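Local atomic coordinates of 4-amino-4-deoxy-L-arabinose transferase or related glycosyltransferases of PMT family (Cupriavidus metallidurans, PDB entry 5EZM), a protein that probably transfers 4-amino-4-deoxy-L-arabinose from a polyprenyl-phosphate carrier to lipid A, as a zinc-binding membrane glycosyltransferase of the GT-C fold. Residues 191-196 with 240-245; 400-405 with 561-566; 407-412 with 457-462. One frame throughout, in Å; residues are numbered along the deposited sequence.

How the contacts relate
Following the chain from its N terminus, contact 1 comes first: it folds helix 236-257 back beside helix 185-206, closing a mostly helical loop within the transmembrane part. Contact 2 opens much later, at 400-405 where helix 403-430 begins, and closes only at 561-566, in the C-terminal domain. Nested within that long loop is contact 3, which brings helix 458-465 against the early turns of helix 403-430. Contacts 2 and 3 therefore share one helix and touch, Phe405 of contact 2 packing on Thr459 and Val460 of contact 3. Contact 1 stands apart across the chain's centre, with centres about 49 Å and 45 Å from those of contacts 2 and 3.

Contact 1 (191-196 with 240-245); sequences WMVACW and VVVMLV. With DSL (mono-trans, octa-cis decaprenyl-phosphate), chain C; MPG ([(Z)-octadec-9-enyl] (2R)-2,3-bis(oxidanyl)propanoate), chain S.
Trp196 and Met243 mark the closest backbone approach of helix segments 191-196 and 240-245, whose axes pass 8.8 Å apart and run in roughly the same direction, crossing at -38°. Trp196 does most of the work. Its CG lies trans to its own carbonyl carbon (chi1 -75°), which swings the indole across toward the start of 240-245. There the six-membered ring lies alongside Val240, CZ3 meeting Val240 CG2 at 3.6 Å, while the backbone N of Val240 sits over one face, toward the rim near CE3 and CD2. The indole NE1 is satisfied by the carbonyl of Leu234. Met243 approaches the ring edge with its CB, 4.2 Å from Trp196 CE3, and its bent chain then carries the sulfur away. Both helices belong to the membrane-embedded helical bundle of the GT-C fold, and the opposite face of the indole takes C28 of the bound decaprenyl phosphate, toward the rim. Separately, Trp196 CH2 stands 3.6 Å from C33 of that lipid, and Cys195 SG touches it 3.8 Å from C25. A wide, flat, apolar ring suits this place between a helix and an isoprenoid chain. Beside the indole, Val193 and Val242 cross at about a right angle: Val193 CG2 rests 3.7 Å from Val242 CG1, with Val242 CG2 close by. Another flank of 191-196 meets a bound MPG lipid, which lies over a face of Trp191, with lipid C8 3.8 Å from Ala194 CB.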
# COMPACT_ATOMS: atom_id res chain seq x y z
N TRP A 191 -10.87 13.19 21.54
CA TRP A 191 -11.05 12.38 20.35
C TRP A 191 -11.29 13.23 19.11
O TRP A 191 -10.97 12.80 18.00
CB TRP A 191 -12.20 11.39 20.54
CG TRP A 191 -11.91 10.32 21.54
CD1 TRP A 191 -12.54 10.11 22.73
CD2 TRP A 191 -10.91 9.31 21.43
NE1 TRP A 191 -12.00 9.02 23.37
CE2 TRP A 191 -10.99 8.51 22.59
CE3 TRP A 191 -9.95 8.99 20.47
CZ2 TRP A 191 -10.15 7.42 22.82
CZ3 TRP A 191 -9.12 7.90 20.69
CH2 TRP A 191 -9.22 7.14 21.85
N MET A 192 -11.84 14.43 19.28
CA MET A 192 -12.06 15.29 18.13
C MET A 192 -10.77 15.92 17.63
O MET A 192 -10.51 15.94 16.42
CB MET A 192 -13.10 16.37 18.45
CG MET A 192 -14.52 15.90 18.24
SD MET A 192 -14.70 15.02 16.67
CE MET A 192 -15.08 13.37 17.25
N VAL A 193 -9.93 16.43 18.54
CA VAL A 193 -8.62 16.91 18.13
C VAL A 193 -7.78 15.76 17.59
O VAL A 193 -6.97 15.95 16.68
CB VAL A 193 -7.91 17.66 19.28
CG1 VAL A 193 -7.59 16.73 20.42
CG2 VAL A 193 -6.64 18.33 18.77
N ALA A 194 -7.96 14.56 18.14
CA ALA A 194 -7.29 13.39 17.57
C ALA A 194 -7.76 13.13 16.15
O ALA A 194 -6.96 12.78 15.27
CB ALA A 194 -7.54 12.17 18.45
N CYS A 195 -9.05 13.33 15.89
CA CYS A 195 -9.60 13.13 14.56
C CYS A 195 -9.02 14.14 13.57
O CYS A 195 -8.50 13.77 12.51
CB CYS A 195 -11.12 13.22 14.60
SG CYS A 195 -11.94 13.10 13.01
N TRP A 196 -9.10 15.43 13.92
CA TRP A 196 -8.56 16.47 13.04
C TRP A 196 -7.06 16.28 12.82
O TRP A 196 -6.56 16.48 11.71
CB TRP A 196 -8.84 17.85 13.63
CG TRP A 196 -10.26 18.27 13.48
CD1 TRP A 196 -11.27 18.08 14.37
CD2 TRP A 196 -10.84 18.96 12.37
NE1 TRP A 196 -12.44 18.61 13.89
CE2 TRP A 196 -12.20 19.16 12.66
CE3 TRP A 196 -10.33 19.44 11.15
CZ2 TRP A 196 -13.07 19.80 11.78
CZ3 TRP A 196 -11.19 20.08 10.28
CH2 TRP A 196 -12.54 20.26 10.60
N VAL A 240 -9.65 22.65 13.21
CA VAL A 240 -9.07 23.30 12.04
C VAL A 240 -7.71 23.89 12.38
O VAL A 240 -6.76 23.79 11.61
CB VAL A 240 -10.03 24.35 11.46
CG1 VAL A 240 -9.30 25.26 10.49
CG2 VAL A 240 -11.20 23.68 10.77
N VAL A 241 -7.60 24.51 13.56
CA VAL A 241 -6.33 25.13 13.95
C VAL A 241 -5.25 24.07 14.11
O VAL A 241 -4.13 24.22 13.60
CB VAL A 241 -6.50 25.97 15.22
CG1 VAL A 241 -5.14 26.44 15.72
CG2 VAL A 241 -7.40 27.16 14.96
N VAL A 242 -5.55 22.98 14.83
CA VAL A 242 -4.53 21.96 15.04
C VAL A 242 -4.16 21.29 13.72
O VAL A 242 -2.98 21.00 13.46
CB VAL A 242 -4.99 20.94 16.10
CG1 VAL A 242 -6.23 20.20 15.66
CG2 VAL A 242 -3.87 19.96 16.41
N MET A 243 -5.15 21.08 12.84
CA MET A 243 -4.86 20.47 11.54
C MET A 243 -3.96 21.37 10.71
O MET A 243 -3.00 20.90 10.08
CB MET A 243 -6.16 20.18 10.80
CG MET A 243 -5.96 19.42 9.50
SD MET A 243 -7.11 19.95 8.22
CE MET A 243 -6.54 21.62 7.93
N LEU A 244 -4.25 22.68 10.68
CA LEU A 244 -3.38 23.62 9.98
C LEU A 244 -1.97 23.61 10.57
O LEU A 244 -0.99 23.67 9.83
CB LEU A 244 -3.97 25.02 10.02
CG LEU A 244 -5.25 25.25 9.21
CD1 LEU A 244 -5.75 26.67 9.40
CD2 LEU A 244 -5.01 24.97 7.74
N VAL A 245 -1.87 23.54 11.90
CA VAL A 245 -0.55 23.48 12.52
C VAL A 245 0.20 22.23 12.08
O VAL A 245 1.42 22.24 11.94
CB VAL A 245 -0.69 23.55 14.06
CG1 VAL A 245 0.61 23.14 14.74
CG2 VAL A 245 -1.09 24.96 14.48
C21 DSL C . -16.85 10.57 8.67
C22 DSL C . -15.78 11.29 9.47
C23 DSL C . -14.69 10.50 10.18
C24 DSL C . -15.81 12.63 9.56
C25 DSL C . -14.73 13.38 10.38
C26 DSL C . -14.24 14.60 9.54
C27 DSL C . -14.44 15.92 10.35
C28 DSL C . -14.46 15.87 11.90
C29 DSL C . -14.58 17.09 9.71
C30 DSL C . -14.56 17.14 8.16
C31 DSL C . -15.40 18.35 7.65
C32 DSL C . -14.55 19.21 6.65
C33 DSL C . -13.53 20.23 7.19
C34 DSL C . -14.72 19.07 5.31
C2 MPG S . -2.01 9.12 14.28
C3 MPG S . -2.57 10.50 13.92
C4 MPG S . -2.89 11.37 15.13
C5 MPG S . -2.63 10.66 16.47
C6 MPG S . -3.36 11.33 17.64
C7 MPG S . -3.70 10.34 18.77
C8 MPG S . -4.24 11.08 20.02
C9 MPG S . -5.07 10.17 20.97
C10 MPG S . -5.89 11.03 21.98
C11 MPG S . -6.57 10.19 23.08
C12 MPG S . -7.64 11.01 23.87
C13 MPG S . -8.36 10.17 24.94
C14 MPG S . -9.58 10.91 25.55
C1 MPG S . -1.46 8.38 13.06

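Contact 2 (400-405 with 561-566); sequences HIPNSF and RDWRRV
Pro402 laid on the indole of Trp563 makes this a surface contact, joining the loop that leads into helix 403-430 to the turn of a beta-hairpin in the C-terminal domain, between antiparallel strands 557-561 and 566-569 of its mixed sheet. The proline approaches over the centre of the indole face, its CG 3.5 Å from the centroid of the five-membered ring and 18° off the normal, a CH-pi contact. A rigid pyrrolidine, with its polarised C-H groups, suits such an electron-rich face. Phe405, three residues on, in the first turn of the helix, forms an oblique aromatic pair with the indole, Phe405 CE2 lying 3.6 Å from Trp563 NE1 and the ring planes at 80°. An alanine in place of Pro402 would lack CG and CD, and would probably leave that indole face without its cover and the tryptophan freer to turn. Beside this cluster the aliphatic part of Arg564 runs past Ile401, CD standing 4.1 Å from Ile401 CD1, while its NH1 makes a weak hydrogen bond to the carbonyl of Ala464. The turn that presents Trp563 is stiffened by Asp562, whose OD1 accepts from Arg564 N at 2.8 Å in an Asx turn. Its other oxygen, OD2, receives Arg565 NH1 at 3.1 Å in a salt bridge, meeting it on the syn side, 30° out of the carboxylate plane.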
# COMPACT_ATOMS: atom_id res chain seq x y z
N HIS A 400 6.98 -9.23 -19.36
CA HIS A 400 8.29 -9.69 -19.83
C HIS A 400 8.96 -10.61 -18.81
O HIS A 400 10.17 -10.55 -18.59
CB HIS A 400 9.20 -8.51 -20.19
CG HIS A 400 8.63 -7.62 -21.25
ND1 HIS A 400 7.68 -8.05 -22.15
CD2 HIS A 400 8.88 -6.32 -21.55
CE1 HIS A 400 7.37 -7.05 -22.96
NE2 HIS A 400 8.08 -5.99 -22.62
N ILE A 401 8.16 -11.45 -18.16
CA ILE A 401 8.64 -12.46 -17.23
C ILE A 401 8.28 -13.83 -17.80
O ILE A 401 7.10 -14.10 -18.04
CB ILE A 401 8.05 -12.28 -15.82
CG1 ILE A 401 8.45 -10.92 -15.24
CG2 ILE A 401 8.51 -13.40 -14.90
CD1 ILE A 401 9.94 -10.75 -15.03
N PRO A 402 9.24 -14.71 -18.03
CA PRO A 402 8.94 -15.99 -18.69
C PRO A 402 7.97 -16.85 -17.89
O PRO A 402 7.66 -16.60 -16.73
CB PRO A 402 10.32 -16.66 -18.80
CG PRO A 402 11.27 -15.52 -18.81
CD PRO A 402 10.69 -14.50 -17.87
N ASN A 403 7.49 -17.90 -18.56
CA ASN A 403 6.43 -18.73 -18.01
C ASN A 403 6.89 -19.54 -16.80
O ASN A 403 6.08 -19.85 -15.92
CB ASN A 403 5.88 -19.66 -19.09
CG ASN A 403 4.99 -20.75 -18.53
OD1 ASN A 403 5.39 -21.92 -18.44
ND2 ASN A 403 3.78 -20.38 -18.13
N SER A 404 8.18 -19.88 -16.73
CA SER A 404 8.67 -20.75 -15.67
C SER A 404 8.39 -20.16 -14.29
O SER A 404 7.93 -20.87 -13.38
CB SER A 404 10.16 -21.01 -15.86
OG SER A 404 10.41 -21.55 -17.14
N PHE A 405 8.67 -18.86 -14.12
CA PHE A 405 8.42 -18.22 -12.83
C PHE A 405 6.96 -18.32 -12.43
O PHE A 405 6.64 -18.47 -11.24
CB PHE A 405 8.86 -16.76 -12.88
CG PHE A 405 10.29 -16.56 -13.27
CD1 PHE A 405 11.30 -16.62 -12.33
CD2 PHE A 405 10.63 -16.31 -14.59
CE1 PHE A 405 12.62 -16.43 -12.69
CE2 PHE A 405 11.95 -16.13 -14.96
CZ PHE A 405 12.95 -16.19 -14.01
N ARG A 561 22.74 -8.61 -17.49
CA ARG A 561 21.44 -8.72 -18.12
C ARG A 561 20.50 -9.51 -17.22
O ARG A 561 20.93 -10.39 -16.47
CB ARG A 561 21.50 -9.41 -19.49
CG ARG A 561 22.57 -8.91 -20.42
CD ARG A 561 22.56 -9.67 -21.74
NE ARG A 561 22.55 -11.13 -21.57
CZ ARG A 561 23.64 -11.87 -21.38
NH1 ARG A 561 24.83 -11.30 -21.33
NH2 ARG A 561 23.53 -13.18 -21.24
N ASP A 562 19.22 -9.19 -17.31
CA ASP A 562 18.16 -10.09 -16.87
C ASP A 562 17.04 -9.99 -17.90
O ASP A 562 17.26 -9.57 -19.05
CB ASP A 562 17.72 -9.77 -15.43
CG ASP A 562 17.28 -8.34 -15.25
OD1 ASP A 562 16.53 -7.83 -16.10
OD2 ASP A 562 17.68 -7.72 -14.24
N TRP A 563 15.82 -10.36 -17.52
CA TRP A 563 14.73 -10.40 -18.48
C TRP A 563 14.17 -9.03 -18.82
O TRP A 563 13.50 -8.89 -19.85
CB TRP A 563 13.62 -11.30 -17.97
CG TRP A 563 13.99 -12.74 -17.92
CD1 TRP A 563 14.14 -13.51 -16.80
CD2 TRP A 563 14.28 -13.59 -19.03
NE1 TRP A 563 14.49 -14.79 -17.15
CE2 TRP A 563 14.58 -14.87 -18.51
CE3 TRP A 563 14.30 -13.40 -20.42
CZ2 TRP A 563 14.90 -15.95 -19.33
CZ3 TRP A 563 14.62 -14.47 -21.22
CH2 TRP A 563 14.92 -15.73 -20.68
N ARG A 564 14.42 -8.02 -17.99
CA ARG A 564 13.80 -6.72 -18.17
C ARG A 564 14.79 -5.59 -18.44
O ARG A 564 14.35 -4.48 -18.77
CB ARG A 564 12.95 -6.35 -16.94
CG ARG A 564 11.79 -7.30 -16.68
CD ARG A 564 10.91 -6.83 -15.52
NE ARG A 564 10.34 -5.50 -15.76
CZ ARG A 564 10.81 -4.38 -15.22
NH1 ARG A 564 11.85 -4.41 -14.40
NH2 ARG A 564 10.22 -3.22 -15.49
N ARG A 565 16.09 -5.83 -18.31
CA ARG A 565 17.05 -4.74 -18.42
C ARG A 565 18.38 -5.25 -18.93
O ARG A 565 18.77 -6.40 -18.67
CB ARG A 565 17.22 -4.02 -17.07
CG ARG A 565 17.44 -4.97 -15.90
CD ARG A 565 17.66 -4.26 -14.56
NE ARG A 565 16.45 -3.67 -14.00
CZ ARG A 565 15.48 -4.35 -13.40
NH1 ARG A 565 15.53 -5.67 -13.30
NH2 ARG A 565 14.43 -3.70 -12.91
N VAL A 566 19.07 -4.39 -19.68
CA VAL A 566 20.45 -4.58 -20.09
C VAL A 566 21.26 -3.45 -19.46
O VAL A 566 20.85 -2.28 -19.53
CB VAL A 566 20.59 -4.56 -21.63
CG1 VAL A 566 22.03 -4.86 -22.03
CG2 VAL A 566 19.63 -5.54 -22.27

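Contact 3 (407-412 with 457-462); sequences RAYAVW and HETVGR. With MPG ([(Z)-octadec-9-enyl] (2R)-2,3-bis(oxidanyl)propanoate), chain X; MPG ([(Z)-octadec-9-enyl] (2R)-2,3-bis(oxidanyl)propanoate), chain N.
Tyr409 and His457 supply the aromatic part of this contact. The imidazole turns an edge toward the face of the phenol ring in an offset edge-to-face pair, planes at 71° and centroids 5.9 Å apart. The backbone of the histidine adds to it: His457 CA sits over the same phenol ring, 4.0 Å from its centroid, as a CH-pi contact. Tyr409 reaches this place because its CG is trans to the backbone N (chi1 -164°), which throws the ring across to His457. Apolar contacts gather on the methyl of Thr459. Thr459 CG2 lies 3.9 Å from Ala408 CB and meets Trp412 at the indole edge, 3.8 Å from CD1. A small alanine lets the helices come together at this level, and threonine offers a methyl to one side and a hydroxyl to the other. Polar groups are satisfied by main-chain carbonyls: Tyr409 OH bonds to Ala453 O, and Thr459 OG1, packed against Tyr409 CB at 3.4 Å, bonds to Gly456 O and weakly to Phe405 O, linking the threonine back to the end of helix 435-456 and, weakly, across to helix 403-430. Lipid contacts complete the account. One MPG chain spreads over a face of Trp412, with C6 3.4 Å from CE2, and also touches the Thr459 methyl; a second lies over a face of His457, whose CE1 is 3.7 Å from C1. The packing is that of neighbouring, roughly antiparallel helices, directions 148° apart, at the lipid-lined edge of the GT-C membrane bundle, where the chain passes from helix 435-456 into helix 458-465.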
# COMPACT_ATOMS: atom_id res chain seq x y z
N ARG A 407 4.97 -20.81 -13.43
CA ARG A 407 4.80 -22.21 -13.04
C ARG A 407 5.19 -22.41 -11.58
O ARG A 407 4.52 -23.14 -10.85
CB ARG A 407 5.63 -23.12 -13.95
CG ARG A 407 5.15 -23.17 -15.39
CD ARG A 407 5.88 -24.26 -16.17
NE ARG A 407 5.76 -25.56 -15.52
CZ ARG A 407 4.69 -26.34 -15.60
NH1 ARG A 407 3.63 -25.96 -16.29
NH2 ARG A 407 4.68 -27.51 -14.97
N ALA A 408 6.26 -21.75 -11.14
CA ALA A 408 6.63 -21.79 -9.73
C ALA A 408 5.66 -21.00 -8.86
O ALA A 408 5.56 -21.29 -7.66
CB ALA A 408 8.05 -21.26 -9.54
N TYR A 409 4.96 -20.02 -9.42
CA TYR A 409 3.95 -19.31 -8.63
C TYR A 409 2.71 -20.16 -8.43
O TYR A 409 2.06 -20.08 -7.37
CB TYR A 409 3.60 -17.99 -9.33
CG TYR A 409 2.87 -16.98 -8.47
CD1 TYR A 409 2.73 -17.16 -7.10
CD2 TYR A 409 2.32 -15.83 -9.03
CE1 TYR A 409 2.06 -16.24 -6.32
CE2 TYR A 409 1.65 -14.91 -8.26
CZ TYR A 409 1.52 -15.11 -6.90
OH TYR A 409 0.86 -14.20 -6.12
N ALA A 410 2.37 -21.01 -9.41
CA ALA A 410 1.14 -21.78 -9.34
C ALA A 410 1.13 -22.73 -8.14
O ALA A 410 0.11 -22.86 -7.46
CB ALA A 410 0.94 -22.57 -10.63
N VAL A 411 2.26 -23.39 -7.87
CA VAL A 411 2.30 -24.29 -6.72
C VAL A 411 2.10 -23.51 -5.43
O VAL A 411 1.46 -24.01 -4.49
CB VAL A 411 3.62 -25.09 -6.71
CG1 VAL A 411 4.81 -24.17 -6.89
CG2 VAL A 411 3.77 -25.88 -5.41
N TRP A 412 2.59 -22.27 -5.36
CA TRP A 412 2.40 -21.48 -4.14
C TRP A 412 0.96 -21.02 -4.00
O TRP A 412 0.44 -20.94 -2.87
CB TRP A 412 3.36 -20.29 -4.12
CG TRP A 412 4.78 -20.70 -3.86
CD1 TRP A 412 5.87 -20.40 -4.63
CD2 TRP A 412 5.26 -21.51 -2.78
NE1 TRP A 412 7.00 -20.95 -4.08
CE2 TRP A 412 6.65 -21.64 -2.95
CE3 TRP A 412 4.65 -22.13 -1.68
CZ2 TRP A 412 7.45 -22.37 -2.06
CZ3 TRP A 412 5.44 -22.85 -0.80
CH2 TRP A 412 6.82 -22.97 -1.00
N HIS A 457 4.43 -14.62 -4.77
CA HIS A 457 4.72 -13.64 -5.82
C HIS A 457 6.20 -13.32 -5.93
O HIS A 457 6.62 -12.74 -6.94
CB HIS A 457 3.93 -12.36 -5.57
CG HIS A 457 4.05 -11.36 -6.68
ND1 HIS A 457 4.88 -10.26 -6.60
CD2 HIS A 457 3.47 -11.30 -7.90
CE1 HIS A 457 4.79 -9.56 -7.72
NE2 HIS A 457 3.94 -10.18 -8.53
N GLU A 458 7.01 -13.69 -4.93
CA GLU A 458 8.46 -13.53 -5.04
C GLU A 458 9.02 -14.25 -6.26
O GLU A 458 10.02 -13.80 -6.84
CB GLU A 458 9.13 -14.02 -3.76
CG GLU A 458 10.63 -14.27 -3.86
CD GLU A 458 11.46 -13.00 -3.85
OE1 GLU A 458 10.91 -11.91 -4.10
OE2 GLU A 458 12.68 -13.10 -3.59
N THR A 459 8.38 -15.34 -6.69
CA THR A 459 8.86 -16.09 -7.85
C THR A 459 8.96 -15.20 -9.08
O THR A 459 9.93 -15.30 -9.85
CB THR A 459 7.95 -17.28 -8.13
OG1 THR A 459 6.60 -16.83 -8.32
CG2 THR A 459 8.00 -18.28 -6.99
N VAL A 460 7.97 -14.33 -9.30
CA VAL A 460 8.01 -13.43 -10.45
C VAL A 460 8.53 -12.04 -10.09
O VAL A 460 8.92 -11.29 -11.00
CB VAL A 460 6.62 -13.31 -11.11
CG1 VAL A 460 6.06 -14.69 -11.44
CG2 VAL A 460 5.67 -12.54 -10.22
N GLY A 461 8.56 -11.69 -8.81
CA GLY A 461 9.00 -10.37 -8.41
C GLY A 461 10.50 -10.24 -8.30
O GLY A 461 11.07 -9.19 -8.61
N ARG A 462 11.16 -11.31 -7.85
CA ARG A 462 12.62 -11.27 -7.71
C ARG A 462 13.34 -11.11 -9.04
O ARG A 462 14.24 -10.25 -9.12
CB ARG A 462 13.10 -12.53 -6.96
CG ARG A 462 14.60 -12.73 -7.03
CD ARG A 462 15.04 -13.96 -6.28
NE ARG A 462 16.43 -14.30 -6.59
CZ ARG A 462 17.17 -15.16 -5.91
NH1 ARG A 462 16.67 -15.78 -4.85
NH2 ARG A 462 18.42 -15.40 -6.27
C2 MPG X . 10.16 -20.07 -4.33
C3 MPG X . 10.23 -18.57 -4.08
C4 MPG X . 9.17 -18.08 -3.09
C5 MPG X . 8.83 -19.12 -2.01
C6 MPG X . 7.54 -18.78 -1.24
C7 MPG X . 7.42 -19.57 0.07
C8 MPG X . 6.08 -19.32 0.81
C1 MPG X . 10.80 -20.46 -5.67
C2 MPG N . 0.92 -8.33 -6.90
C3 MPG N . 0.81 -9.20 -5.64
C4 MPG N . -0.32 -10.21 -5.73
C5 MPG N . -0.66 -10.81 -4.36
C6 MPG N . -2.00 -11.56 -4.38
C7 MPG N . -2.57 -11.82 -2.98
C8 MPG N . -4.04 -12.29 -3.03
C1 MPG N . 2.01 -7.27 -6.78